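Local coordinates for dual specificity protein phosphatase 12 (Homo sapiens, PDB 4KI9) that removes phosphate from phosphotyrosine as well as phosphoserine and phosphothreonine residues of proteins, here represented by its catalytic domain, at residues D108-F112 against E113-E117. The protein carries 2 engineered substitutions. Sequence-based numbering, arbitrary orientation.
Sequences DQLPF and EKAYE
P111 is the N-cap of helix 112-122, and its carbonyl O accepts a hydrogen bond from A115 N at 3.1 Å. One residue on, F112 O accepts one from Y116 N at 2.9 Å, and both N-H groups point almost straight at their acceptors. The same i to i+4 spacing pairs the F112 and Y116 rings. With CG anti to the backbone N in both (chi1 159° in F112), the two rings run alongside each other with planes 24° apart but offset, so that little of one overlies the other, and F112 CZ lies 3.6 Å from Y116 CD2. In this dual-specificity phosphatase domain the pair helps join three helices: F112 packs on M105 of helix 95-108 and L136 of helix 130-141, and Y116 on V97 and E133 of the same two helices. Y116 OH is also hydrogen-bonded to M128 N, in the loop before helix 130-141. An alanine in place of F112 is likely to leave a gap between these helices and remove the aromatic partner from beside the Y116 ring. On the more exposed flank, L110 CD2 meets K114 CB at 3.9 Å, the two side chains crossing at about a right angle. Extended beyond CG, the lysine runs past the proline ring, where P111 CD sits 3.9 Å from K114 CD.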
ATOM      1  N   ASP A 108      -2.494  -8.080  10.681  1.00 23.94           N
ATOM      2  CA  ASP A 108      -3.551  -8.404  11.625  1.00 27.43           C
ATOM      3  C   ASP A 108      -4.360  -9.648  11.246  1.00 30.88           C
ATOM      4  O   ASP A 108      -5.246 -10.059  12.004  1.00 29.69           O
ATOM      5  CB  ASP A 108      -4.513  -7.222  11.771  1.00 33.10           C
ATOM      6  CG  ASP A 108      -3.851  -5.991  12.342  1.00 38.80           C
ATOM      7  OD1 ASP A 108      -4.440  -4.897  12.226  1.00 45.83           O
ATOM      8  OD2 ASP A 108      -2.741  -6.107  12.895  1.00 41.35           O
ATOM      9  N   GLN A 109      -4.069 -10.239  10.089  1.00 27.23           N
ATOM     10  CA  GLN A 109      -4.864 -11.351   9.572  1.00 30.05           C
ATOM     11  C   GLN A 109      -6.328 -10.943   9.565  1.00 29.26           C
ATOM     12  O   GLN A 109      -7.173 -11.621  10.147  1.00 30.42           O
ATOM     13  CB  GLN A 109      -4.675 -12.612  10.422  1.00 33.44           C
ATOM     14  CG  GLN A 109      -3.226 -13.008  10.625  1.00 44.02           C
ATOM     15  CD  GLN A 109      -2.872 -14.307   9.937  1.00 52.08           C
ATOM     16  OE1 GLN A 109      -3.222 -14.528   8.778  1.00 42.84           O
ATOM     17  NE2 GLN A 109      -2.168 -15.176  10.648  1.00 63.39           N
ATOM     18  N   LEU A 110      -6.614  -9.808   8.937  1.00 27.91           N
ATOM     19  CA  LEU A 110      -7.953  -9.213   8.944  1.00 27.65           C
ATOM     20  C   LEU A 110      -8.539  -9.295   7.545  1.00 28.67           C
ATOM     21  O   LEU A 110      -7.856  -8.964   6.578  1.00 32.71           O
ATOM     22  CB  LEU A 110      -7.843  -7.730   9.277  1.00 31.99           C
ATOM     23  CG  LEU A 110      -8.184  -7.098  10.616  1.00 44.43           C
ATOM     24  CD1 LEU A 110      -8.149  -5.588  10.444  1.00 47.82           C
ATOM     25  CD2 LEU A 110      -9.548  -7.546  11.114  1.00 40.80           C
ATOM     26  N   PRO A 111      -9.813  -9.705   7.424  1.00 26.06           N
ATOM     27  CA  PRO A 111     -10.454  -9.693   6.105  1.00 29.21           C
ATOM     28  C   PRO A 111     -10.459  -8.311   5.447  1.00 31.73           C
ATOM     29  O   PRO A 111     -10.451  -7.289   6.138  1.00 26.26           O
ATOM     30  CB  PRO A 111     -11.895 -10.133   6.413  1.00 31.78           C
ATOM     31  CG  PRO A 111     -11.766 -10.977   7.625  1.00 32.46           C
ATOM     32  CD  PRO A 111     -10.654 -10.362   8.444  1.00 26.81           C
ATOM     33  N   PHE A 112     -10.475  -8.292   4.118  1.00 26.67           N
ATOM     34  CA  PHE A 112     -10.398  -7.046   3.355  1.00 29.86           C
ATOM     35  C   PHE A 112     -11.411  -5.994   3.808  1.00 35.49           C
ATOM     36  O   PHE A 112     -11.065  -4.825   3.999  1.00 32.11           O
ATOM     37  CB  PHE A 112     -10.585  -7.321   1.858  1.00 26.88           C
ATOM     38  CG  PHE A 112     -11.017  -6.110   1.067  1.00 32.15           C
ATOM     39  CD1 PHE A 112     -12.302  -6.028   0.537  1.00 36.45           C
ATOM     40  CD2 PHE A 112     -10.146  -5.052   0.860  1.00 24.51           C
ATOM     41  CE1 PHE A 112     -12.701  -4.917  -0.193  1.00 33.48           C
ATOM     42  CE2 PHE A 112     -10.534  -3.943   0.135  1.00 29.77           C
ATOM     43  CZ  PHE A 112     -11.816  -3.871  -0.390  1.00 33.22           C
ATOM     44  N   GLU A 113     -12.659  -6.412   3.991  1.00 34.51           N
ATOM     45  CA  GLU A 113     -13.714  -5.464   4.304  1.00 32.93           C
ATOM     46  C   GLU A 113     -13.468  -4.806   5.653  1.00 34.98           C
ATOM     47  O   GLU A 113     -13.690  -3.608   5.805  1.00 38.43           O
ATOM     48  CB  GLU A 113     -15.095  -6.136   4.263  1.00 43.38           C
ATOM     49  CG  GLU A 113     -15.484  -6.661   2.890  1.00 52.66           C
ATOM     50  CD  GLU A 113     -15.938  -5.560   1.942  1.00 68.95           C
ATOM     51  OE1 GLU A 113     -15.959  -4.379   2.357  1.00 71.03           O
ATOM     52  OE2 GLU A 113     -16.279  -5.876   0.780  1.00 76.38           O
ATOM     53  N   LYS A 114     -12.991  -5.581   6.624  1.00 30.09           N
ATOM     54  CA  LYS A 114     -12.684  -5.031   7.943  1.00 36.03           C
ATOM     55  C   LYS A 114     -11.505  -4.048   7.926  1.00 34.19           C
ATOM     56  O   LYS A 114     -11.559  -3.000   8.561  1.00 37.33           O
ATOM     57  CB  LYS A 114     -12.449  -6.154   8.964  1.00 33.99           C
ATOM     58  CG  LYS A 114     -13.737  -6.844   9.417  1.00 49.40           C
ATOM     59  CD  LYS A 114     -13.424  -8.143  10.141  1.00 62.78           C
ATOM     60  CE  LYS A 114     -14.664  -8.993  10.342  1.00 72.06           C
ATOM     61  NZ  LYS A 114     -14.305 -10.429  10.544  1.00 74.72           N
ATOM     62  N   ALA A 115     -10.445  -4.382   7.199  1.00 35.80           N
ATOM     63  CA  ALA A 115      -9.276  -3.505   7.125  1.00 30.64           C
ATOM     64  C   ALA A 115      -9.614  -2.209   6.403  1.00 33.48           C
ATOM     65  O   ALA A 115      -9.250  -1.133   6.851  1.00 33.60           O
ATOM     66  CB  ALA A 115      -8.118  -4.210   6.429  1.00 27.77           C
ATOM     67  N   TYR A 116     -10.329  -2.320   5.290  1.00 28.65           N
ATOM     68  CA  TYR A 116     -10.649  -1.165   4.471  1.00 29.26           C
ATOM     69  C   TYR A 116     -11.602  -0.242   5.244  1.00 40.05           C
ATOM     70  O   TYR A 116     -11.522   0.982   5.140  1.00 39.67           O
ATOM     71  CB  TYR A 116     -11.288  -1.635   3.166  1.00 30.60           C
ATOM     72  CG  TYR A 116     -11.436  -0.581   2.098  1.00 33.70           C
ATOM     73  CD1 TYR A 116     -10.613   0.541   2.068  1.00 36.38           C
ATOM     74  CD2 TYR A 116     -12.411  -0.702   1.123  1.00 38.33           C
ATOM     75  CE1 TYR A 116     -10.762   1.509   1.074  1.00 36.27           C
ATOM     76  CE2 TYR A 116     -12.565   0.250   0.137  1.00 37.59           C
ATOM     77  CZ  TYR A 116     -11.738   1.351   0.115  1.00 33.07           C
ATOM     78  OH  TYR A 116     -11.918   2.287  -0.875  1.00 39.67           O
ATOM     79  N   GLU A 117     -12.492  -0.843   6.029  1.00 44.20           N
ATOM     80  CA  GLU A 117     -13.432  -0.089   6.858  1.00 49.10           C
ATOM     81  C   GLU A 117     -12.678   0.809   7.842  1.00 48.93           C
ATOM     82  O   GLU A 117     -13.065   1.954   8.078  1.00 46.66           O
ATOM     83  CB  GLU A 117     -14.361  -1.053   7.598  1.00 56.86           C
ATOM     84  CG  GLU A 117     -15.292  -0.422   8.613  1.00 65.81           C
ATOM     85  CD  GLU A 117     -15.959  -1.469   9.487  1.00 77.72           C
ATOM     86  OE1 GLU A 117     -16.419  -2.496   8.942  1.00 80.50           O
ATOM     87  OE2 GLU A 117     -16.006  -1.274  10.720  1.00 85.39           O
TER